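Local coordinates for protein putative aspartyl-tRNA synthetase (PDB 6OD8) that probably joins L-aspartate to tRNA(Asp) at the expense of ATP, as a class II aminoacyl-tRNA synthetase of the cytoplasm, at residues E186-K191 / A197-D202; N206-D211 / L215-I220; Q354-E359 / L538-V543. All blocks are in the same frame, centred on the assembly; numbering follows the deposited sequence.

Interaction 1: E186-K191 / A197-D202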
loop_
_atom_site.group_PDB
_atom_site.type_symbol
_atom_site.label_atom_id
_atom_site.label_comp_id
_atom_site.label_asym_id
_atom_site.label_seq_id
_atom_site.Cartn_x
_atom_site.Cartn_y
_atom_site.Cartn_z
ATOM N N GLU A 186 -17.179 27.715 5.616
ATOM C CA GLU A 186 -18.481 27.960 5.008
ATOM C C GLU A 186 -18.369 28.120 3.500
ATOM O O GLU A 186 -19.101 27.479 2.742
ATOM C CB GLU A 186 -19.104 29.205 5.636
ATOM C CG GLU A 186 -19.447 29.043 7.131
ATOM C CD GLU A 186 -18.242 29.078 8.094
ATOM O OE1 GLU A 186 -17.115 29.467 7.697
ATOM O OE2 GLU A 186 -18.438 28.718 9.277
ATOM N N ASP A 187 -17.468 28.990 3.048
ATOM C CA ASP A 187 -17.343 29.235 1.618
ATOM C C ASP A 187 -16.793 28.006 0.900
ATOM O O ASP A 187 -17.262 27.656 -0.192
ATOM C CB ASP A 187 -16.449 30.444 1.367
ATOM C CG ASP A 187 -17.103 31.758 1.765
ATOM O OD1 ASP A 187 -18.299 31.775 2.136
ATOM O OD2 ASP A 187 -16.400 32.780 1.710
ATOM N N ALA A 188 -15.811 27.335 1.506
ATOM C CA ALA A 188 -15.211 26.154 0.893
ATOM C C ALA A 188 -16.181 24.981 0.824
ATOM O O ALA A 188 -15.958 24.064 0.024
ATOM C CB ALA A 188 -13.946 25.753 1.655
ATOM N N SER A 189 -17.264 25.012 1.615
ATOM C CA SER A 189 -18.257 23.946 1.671
ATOM C C SER A 189 -19.473 24.204 0.795
ATOM O O SER A 189 -20.318 23.311 0.654
ATOM C CB SER A 189 -18.734 23.740 3.111
ATOM O OG SER A 189 -17.685 23.232 3.913
ATOM N N ARG A 190 -19.584 25.395 0.219
ATOM C CA ARG A 190 -20.791 25.782 -0.495
ATOM C C ARG A 190 -20.888 25.051 -1.835
ATOM O O ARG A 190 -19.892 24.900 -2.549
ATOM C CB ARG A 190 -20.791 27.300 -0.693
ATOM C CG ARG A 190 -22.009 27.844 -1.418
ATOM C CD ARG A 190 -22.122 29.349 -1.279
ATOM N NE ARG A 190 -22.526 29.732 0.069
ATOM C CZ ARG A 190 -21.722 30.310 0.953
ATOM N NH1 ARG A 190 -20.472 30.598 0.626
ATOM N NH2 ARG A 190 -22.178 30.610 2.155
ATOM N N LYS A 191 -22.096 24.571 -2.157
ATOM C CA LYS A 191 -22.356 23.959 -3.461
ATOM C C LYS A 191 -22.156 24.981 -4.571
ATOM O O LYS A 191 -22.520 26.152 -4.424
ATOM C CB LYS A 191 -23.788 23.414 -3.534
ATOM C CG LYS A 191 -24.156 22.378 -2.480
ATOM C CD LYS A 191 -25.644 22.037 -2.534
ATOM C CE LYS A 191 -26.017 21.384 -3.848
ATOM N NZ LYS A 191 -27.494 21.177 -3.965
ATOM N N ALA A 197 -20.464 33.069 -2.011
ATOM C CA ALA A 197 -19.064 32.993 -2.400
ATOM C C ALA A 197 -18.599 31.542 -2.416
ATOM O O ALA A 197 -18.876 30.782 -1.482
ATOM C CB ALA A 197 -18.201 33.814 -1.442
ATOM N N LYS A 198 -17.912 31.156 -3.488
ATOM C CA LYS A 198 -17.253 29.864 -3.583
ATOM C C LYS A 198 -15.743 30.055 -3.638
ATOM O O LYS A 198 -15.245 31.130 -3.976
ATOM C CB LYS A 198 -17.725 29.084 -4.814
ATOM C CG LYS A 198 -18.879 28.136 -4.540
ATOM C CD LYS A 198 -20.193 28.876 -4.426
ATOM C CE LYS A 198 -20.665 29.378 -5.784
ATOM N NZ LYS A 198 -21.937 30.128 -5.657
ATOM N N VAL A 199 -15.019 28.995 -3.297
ATOM C CA VAL A 199 -13.562 28.995 -3.317
ATOM C C VAL A 199 -13.103 28.284 -4.578
ATOM O O VAL A 199 -13.540 27.160 -4.854
ATOM C CB VAL A 199 -12.985 28.303 -2.074
ATOM C CG1 VAL A 199 -11.470 28.369 -2.110
ATOM C CG2 VAL A 199 -13.550 28.934 -0.821
ATOM N N ASN A 200 -12.210 28.917 -5.335
ATOM C CA ASN A 200 -11.782 28.239 -6.547
ATOM C C ASN A 200 -10.702 27.213 -6.223
ATOM O O ASN A 200 -10.094 27.211 -5.144
ATOM C CB ASN A 200 -11.320 29.242 -7.612
ATOM C CG ASN A 200 -10.025 29.926 -7.270
ATOM O OD1 ASN A 200 -9.026 29.289 -6.952
ATOM N ND2 ASN A 200 -10.024 31.247 -7.370
ATOM N N LEU A 201 -10.478 26.323 -7.181
ATOM C CA LEU A 201 -9.719 25.117 -6.896
ATOM C C LEU A 201 -8.269 25.428 -6.542
ATOM O O LEU A 201 -7.706 24.813 -5.629
ATOM C CB LEU A 201 -9.805 24.164 -8.096
ATOM C CG LEU A 201 -9.083 22.833 -7.903
ATOM C CD1 LEU A 201 -9.599 22.083 -6.689
ATOM C CD2 LEU A 201 -9.275 21.985 -9.136
ATOM N N ASP A 202 -7.640 26.389 -7.230
ATOM C CA ASP A 202 -6.242 26.675 -6.906
ATOM C C ASP A 202 -6.092 27.224 -5.487
ATOM O O ASP A 202 -5.156 26.849 -4.771
ATOM C CB ASP A 202 -5.635 27.632 -7.936
ATOM C CG ASP A 202 -5.257 26.915 -9.242
ATOM O OD1 ASP A 202 -4.850 25.721 -9.186
ATOM O OD2 ASP A 202 -5.379 27.540 -10.324
HETATM O O HOH W 1 -16.631 26.351 -2.515
#
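Residues 197-199, an extended piece of chain, run past the end of helix 185-189, with the CA atoms of Asp187 and Lys198 5.2 Å apart and those of Ala188 and Val199 5.3 Å apart. One water joins the two backbones, giving a proton to Asp187 O and taking one from Val199 N. The main direct link is made by Arg190. With CG anti to the backbone N (chi1 -179°) and a bend at chi3, its chain returns along the helix end and presents NH1 to two oxygens. NH1 donates to Ala197 O at 2.7 Å, lying in the carbonyl plane on a lone pair, though the N-H is bent (143°). It also forms a salt bridge to Asp187 OD1 at 2.9 Å, a straighter bond that enters from above the carboxylate plane. Both acceptors lie near the guanidinium plane, at its edge. Ala197 CB rests against the Asp187 carboxylate, 3.8 Å from OD2. The Lys198 chain crosses that of Arg190 at about a right angle, CD to CG 3.7 Å, while its NZ goes on to the carbonyl oxygens of Gly196 and Ala194. Val199 sends CG2 onto the helix backbone, 3.6 Å from Ala188 N, and touches Ala188 CB. The loop between helices 185-189 and 201-206 is thus fastened at the surface with Ala197 O and Asp187 O as backbone acceptors, backed by apolar contact of Val199 with Ala188, and one guanidinium NH1, steered by Asp187, serves both the helix end and the returning chain.

Interaction 2: N206-D211 / L215-I220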
loop_
_atom_site.group_PDB
_atom_site.type_symbol
_atom_site.label_atom_id
_atom_site.label_comp_id
_atom_site.label_asym_id
_atom_site.label_seq_id
_atom_site.Cartn_x
_atom_site.Cartn_y
_atom_site.Cartn_z
ATOM N N ASN A 206 -3.899 25.438 -2.566
ATOM C CA ASN A 206 -2.789 26.197 -2.004
ATOM C C ASN A 206 -2.777 26.177 -0.481
ATOM O O ASN A 206 -1.718 26.399 0.104
ATOM C CB ASN A 206 -2.835 27.649 -2.484
ATOM C CG ASN A 206 -2.455 27.789 -3.938
ATOM O OD1 ASN A 206 -1.885 26.871 -4.527
ATOM N ND2 ASN A 206 -2.769 28.934 -4.529
ATOM N N SER A 207 -3.935 25.960 0.158
ATOM C CA SER A 207 -4.053 25.758 1.614
ATOM C C SER A 207 -4.886 24.502 1.877
ATOM O O SER A 207 -5.952 24.537 2.497
ATOM C CB SER A 207 -4.691 26.950 2.322
ATOM O OG SER A 207 -4.014 28.156 2.033
ATOM N N ARG A 208 -4.364 23.369 1.402
ATOM C CA ARG A 208 -5.109 22.121 1.433
ATOM C C ARG A 208 -5.466 21.703 2.853
ATOM O O ARG A 208 -6.501 21.056 3.058
ATOM C CB ARG A 208 -4.297 21.022 0.734
ATOM C CG ARG A 208 -4.954 19.678 0.734
ATOM C CD ARG A 208 -6.285 19.725 0.009
ATOM N NE ARG A 208 -6.306 18.752 -1.071
ATOM C CZ ARG A 208 -7.363 18.493 -1.829
ATOM N NH1 ARG A 208 -8.502 19.128 -1.608
ATOM N NH2 ARG A 208 -7.282 17.588 -2.797
ATOM N N TRP A 209 -4.635 22.070 3.840
ATOM C CA TRP A 209 -4.926 21.717 5.230
ATOM C C TRP A 209 -6.212 22.364 5.711
ATOM O O TRP A 209 -6.907 21.803 6.570
ATOM C CB TRP A 209 -3.761 22.112 6.142
ATOM C CG TRP A 209 -3.243 23.508 5.893
ATOM C CD1 TRP A 209 -3.616 24.662 6.531
ATOM C CD2 TRP A 209 -2.259 23.885 4.926
ATOM N NE1 TRP A 209 -2.919 25.729 6.018
ATOM C CE2 TRP A 209 -2.089 25.279 5.022
ATOM C CE3 TRP A 209 -1.518 23.174 3.968
ATOM C CZ2 TRP A 209 -1.193 25.985 4.201
ATOM C CZ3 TRP A 209 -0.630 23.880 3.156
ATOM C CH2 TRP A 209 -0.476 25.267 3.282
ATOM N N MET A 210 -6.548 23.542 5.187
ATOM C CA MET A 210 -7.843 24.132 5.509
ATOM C C MET A 210 -8.970 23.403 4.779
ATOM O O MET A 210 -10.009 23.067 5.373
ATOM C CB MET A 210 -7.830 25.624 5.143
ATOM C CG MET A 210 -9.060 26.384 5.525
ATOM S SD MET A 210 -9.199 26.580 7.334
ATOM C CE MET A 210 -10.784 27.409 7.406
ATOM N N ASP A 211 -8.790 23.183 3.477
ATOM C CA ASP A 211 -9.817 22.525 2.665
ATOM C C ASP A 211 -10.189 21.157 3.218
ATOM O O ASP A 211 -11.365 20.767 3.195
ATOM C CB ASP A 211 -9.340 22.364 1.224
ATOM C CG ASP A 211 -10.304 21.500 0.404
ATOM O OD1 ASP A 211 -11.378 22.007 0.032
ATOM O OD2 ASP A 211 -10.027 20.299 0.221
ATOM N N LEU A 215 -16.575 18.915 5.224
ATOM C CA LEU A 215 -17.211 17.598 5.264
ATOM C C LEU A 215 -16.890 16.796 4.019
ATOM O O LEU A 215 -16.469 15.637 4.107
ATOM C CB LEU A 215 -18.737 17.738 5.405
ATOM C CG LEU A 215 -19.282 18.255 6.731
ATOM C CD1 LEU A 215 -20.803 18.461 6.612
ATOM C CD2 LEU A 215 -18.971 17.268 7.805
ATOM N N ALA A 216 -17.107 17.391 2.843
ATOM C CA ALA A 216 -16.969 16.631 1.603
ATOM C C ALA A 216 -15.524 16.232 1.355
ATOM O O ALA A 216 -15.238 15.083 0.997
ATOM C CB ALA A 216 -17.518 17.438 0.415
ATOM N N SER A 217 -14.589 17.169 1.527
ATOM C CA SER A 217 -13.187 16.847 1.261
ATOM C C SER A 217 -12.685 15.765 2.223
ATOM O O SER A 217 -12.067 14.781 1.806
ATOM C CB SER A 217 -12.361 18.141 1.330
ATOM O OG SER A 217 -11.020 17.939 0.941
ATOM N N GLY A 218 -12.981 15.908 3.516
ATOM C CA GLY A 218 -12.641 14.853 4.451
ATOM C C GLY A 218 -13.244 13.510 4.080
ATOM O O GLY A 218 -12.574 12.477 4.173
ATOM N N ALA A 219 -14.507 13.507 3.629
ATOM C CA ALA A 219 -15.162 12.247 3.267
ATOM C C ALA A 219 -14.529 11.635 2.035
ATOM O O ALA A 219 -14.391 10.408 1.946
ATOM C CB ALA A 219 -16.667 12.458 3.035
ATOM N N ILE A 220 -14.171 12.464 1.056
ATOM C CA ILE A 220 -13.518 11.930 -0.145
ATOM C C ILE A 220 -12.274 11.132 0.220
ATOM O O ILE A 220 -12.038 10.037 -0.311
ATOM C CB ILE A 220 -13.184 13.069 -1.122
ATOM C CG1 ILE A 220 -14.463 13.640 -1.726
ATOM C CG2 ILE A 220 -12.241 12.593 -2.195
ATOM C CD1 ILE A 220 -14.235 14.944 -2.513
HETATM O O HOH W 2 -11.105 17.551 -2.043
#
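Ser217 reaches from the first turn of helix 215-237 to Asp211, the last residue of the short helix 208-211, where the CA atoms of the two residues stand 6.8 Å apart. Its CB sits 3.4 Å from both Asp211 OD2 and Asp211 O, so the methylene itself is packed against the partner. From there OG, anti to the backbone N (chi1 -173°), extends to Asp211 OD2 and donates a proton to it at 2.7 Å, meeting the oxygen from above the carboxylate plane (37° out of it). A water also donates to Ser217 OG, at 3.0 Å, and accepts from Arg208 NH1. That same NH1 forms a salt bridge to Asp211 OD2 at 2.7 Å with a bent N-H (130°), approaching from the opposite face of the carboxylate. OD2 is therefore gripped by a hydroxyl on one face and a guanidinium nitrogen on the other, while OD1 is paired with Arg204, an arrangement that should hold the carboxylate firmly and probably keeps it ionised in this buried place. Bends at chi2 and chi3 carry the Arg208 chain round to Asp211, and its remaining nitrogens are used elsewhere: NE donates to Leu548 O and NH2 to Ser547 O, tying the short helix to a late part of the chain. On the same short helix, Trp209 packs on Ser515 of the second subunit. Within the class II (D, K and N) synthetase region, the arrangement is a buried charged network joining two consecutive helices of the fold, its central aspartate shared by two arginines and a serine.

Interaction 3: Q354-E359 / L538-V543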
loop_
_atom_site.group_PDB
_atom_site.type_symbol
_atom_site.label_atom_id
_atom_site.label_comp_id
_atom_site.label_asym_id
_atom_site.label_seq_id
_atom_site.Cartn_x
_atom_site.Cartn_y
_atom_site.Cartn_z
ATOM N N GLN A 354 -23.689 16.022 -0.227
ATOM C CA GLN A 354 -24.356 17.271 0.135
ATOM C C GLN A 354 -23.697 18.467 -0.533
ATOM O O GLN A 354 -24.369 19.463 -0.827
ATOM C CB GLN A 354 -24.395 17.450 1.655
ATOM C CG GLN A 354 -23.073 17.224 2.374
ATOM C CD GLN A 354 -22.206 18.475 2.443
ATOM O OE1 GLN A 354 -22.716 19.601 2.439
ATOM N NE2 GLN A 354 -20.885 18.282 2.501
ATOM N N GLN A 355 -22.399 18.393 -0.794
ATOM C CA GLN A 355 -21.744 19.452 -1.548
ATOM C C GLN A 355 -21.657 19.150 -3.038
ATOM O O GLN A 355 -21.760 20.066 -3.854
ATOM C CB GLN A 355 -20.331 19.708 -1.002
ATOM C CG GLN A 355 -19.687 20.928 -1.646
ATOM C CD GLN A 355 -18.379 21.350 -0.993
ATOM O OE1 GLN A 355 -17.991 20.835 0.067
ATOM N NE2 GLN A 355 -17.696 22.310 -1.622
ATOM N N TYR A 356 -21.473 17.886 -3.403
ATOM C CA TYR A 356 -21.194 17.472 -4.778
ATOM C C TYR A 356 -22.202 16.390 -5.131
ATOM O O TYR A 356 -21.871 15.195 -5.120
ATOM C CB TYR A 356 -19.760 16.950 -4.910
ATOM C CG TYR A 356 -18.687 17.981 -4.634
ATOM C CD1 TYR A 356 -18.583 19.131 -5.410
ATOM C CD2 TYR A 356 -17.759 17.792 -3.609
ATOM C CE1 TYR A 356 -17.595 20.074 -5.170
ATOM C CE2 TYR A 356 -16.768 18.726 -3.359
ATOM C CZ TYR A 356 -16.692 19.865 -4.138
ATOM O OH TYR A 356 -15.693 20.786 -3.897
ATOM N N PRO A 357 -23.449 16.770 -5.411
ATOM C CA PRO A 357 -24.509 15.772 -5.580
ATOM C C PRO A 357 -24.190 14.797 -6.697
ATOM O O PRO A 357 -23.683 15.175 -7.759
ATOM C CB PRO A 357 -25.742 16.616 -5.915
ATOM C CG PRO A 357 -25.454 17.954 -5.335
ATOM C CD PRO A 357 -23.970 18.145 -5.467
ATOM N N PHE A 358 -24.476 13.527 -6.436
ATOM C CA PHE A 358 -24.266 12.492 -7.438
ATOM C C PHE A 358 -25.328 11.422 -7.277
ATOM O O PHE A 358 -25.863 11.218 -6.182
ATOM C CB PHE A 358 -22.877 11.860 -7.327
ATOM C CG PHE A 358 -22.603 11.186 -5.996
ATOM C CD1 PHE A 358 -22.126 11.923 -4.915
ATOM C CD2 PHE A 358 -22.771 9.813 -5.845
ATOM C CE1 PHE A 358 -21.825 11.307 -3.688
ATOM C CE2 PHE A 358 -22.483 9.189 -4.638
ATOM C CZ PHE A 358 -22.015 9.947 -3.546
ATOM N N GLU A 359 -25.627 10.734 -8.388
ATOM C CA GLU A 359 -26.452 9.532 -8.312
ATOM C C GLU A 359 -25.556 8.336 -8.016
ATOM O O GLU A 359 -24.518 8.171 -8.683
ATOM C CB GLU A 359 -27.231 9.306 -9.617
ATOM N N LEU A 538 -17.651 8.730 -7.441
ATOM C CA LEU A 538 -18.395 9.812 -6.815
ATOM C C LEU A 538 -18.883 10.850 -7.814
ATOM O O LEU A 538 -19.579 11.794 -7.417
ATOM C CB LEU A 538 -17.511 10.499 -5.768
ATOM C CG LEU A 538 -17.115 9.649 -4.555
ATOM C CD1 LEU A 538 -16.100 10.415 -3.651
ATOM C CD2 LEU A 538 -18.341 9.254 -3.729
ATOM N N GLY A 539 -18.493 10.727 -9.081
ATOM C CA GLY A 539 -18.878 11.700 -10.088
ATOM C C GLY A 539 -18.307 13.087 -9.894
ATOM O O GLY A 539 -18.968 14.067 -10.248
ATOM N N LEU A 540 -17.095 13.202 -9.343
ATOM C CA LEU A 540 -16.499 14.504 -9.065
ATOM C C LEU A 540 -16.071 15.200 -10.355
ATOM O O LEU A 540 -15.731 14.558 -11.345
ATOM C CB LEU A 540 -15.282 14.342 -8.136
ATOM C CG LEU A 540 -15.566 13.672 -6.794
ATOM C CD1 LEU A 540 -14.278 13.531 -5.946
ATOM C CD2 LEU A 540 -16.638 14.494 -6.074
ATOM N N SER A 541 -16.038 16.534 -10.319
ATOM C CA SER A 541 -15.752 17.309 -11.525
ATOM C C SER A 541 -14.269 17.385 -11.866
ATOM O O SER A 541 -13.925 17.746 -12.998
ATOM C CB SER A 541 -16.274 18.739 -11.369
ATOM O OG SER A 541 -15.553 19.379 -10.328
ATOM N N ASN A 542 -13.384 17.073 -10.922
ATOM C CA ASN A 542 -11.959 17.323 -11.107
ATOM C C ASN A 542 -11.181 16.303 -10.300
ATOM O O ASN A 542 -11.446 16.130 -9.106
ATOM C CB ASN A 542 -11.571 18.751 -10.657
ATOM C CG ASN A 542 -10.230 19.189 -11.210
ATOM O OD1 ASN A 542 -9.201 18.551 -10.965
ATOM N ND2 ASN A 542 -10.248 20.241 -12.029
ATOM N N VAL A 543 -10.201 15.663 -10.942
ATOM C CA VAL A 543 -9.430 14.618 -10.280
ATOM C C VAL A 543 -8.639 15.164 -9.094
ATOM O O VAL A 543 -8.277 14.398 -8.192
ATOM C CB VAL A 543 -8.501 13.924 -11.301
ATOM C CG1 VAL A 543 -7.392 14.867 -11.752
ATOM C CG2 VAL A 543 -7.935 12.627 -10.719
HETATM O O HOH W 3 -20.351 14.467 -7.259
HETATM O O HOH W 4 -21.853 14.256 -9.941
#
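Apolar contact between the two loops is made by two pairs, Phe358 with Leu538 and Tyr356 with Leu540. Phe358 CG is held between the backbone N and the carbonyl carbon (chi1 60°), which lays one face of the ring over Leu538 CA. At the far end of the ring CZ meets Leu538 CD2 at 3.7 Å, while at the root of the side chain CB lies 3.3 Å from Leu538 O. The second pair is lighter: Leu540 CD2 approaches Tyr356 CB at 4.1 Å, and the tyrosine ring takes Gln355 CG over the centre of one face. Leu540 also packs on Met535. Polar contact runs through water between backbone carbonyls. One water lies 2.7 Å from Tyr356 O and 2.8 Å from Leu538 O; a second spans Pro357 O and Gly539 O, at 3.0 Å and 2.9 Å. The turn on one side of these bridges has a definite form: Gly539, with positive phi (66°), is the C-prime residue of a Schellman motif closing helix 530-538, in which Leu540 N bonds to Met535 O and Gly539 N to Leu536 O. With the helix closed in this way, the carbonyls of Leu538 and Gly539 lie beside the loop after helix 346-353. The carbonyl oxygens are all acceptors, so a water between them can lend protons, although each has more acceptors in reach than protons and not every bond need be made at once; the ring of Phe358 and the leucine methyls supply the apolar part of the joint.

The three contacts cluster within about 14 Å of one another, centre to centre. Interactions 1 and 2 follow each other along the chain, their centres about 11 Å apart, and the consecutive helices 201-206 and 208-211 carry the chain from one to the other. Interaction 3 brings in two much later loops. Gln355 links all three: its NE2 lies 3.0 Å from Ala188 O of interaction 1, and its OE1 packs 3.4 Å from Ala216 CB of interaction 2. Arg204 is a second common element, since besides its part in interaction 2 it donates to Ala188 O and touches Tyr356. Between interactions 2 and 3, Ile220 CD1 meets Leu540 CD1 at 3.7 Å.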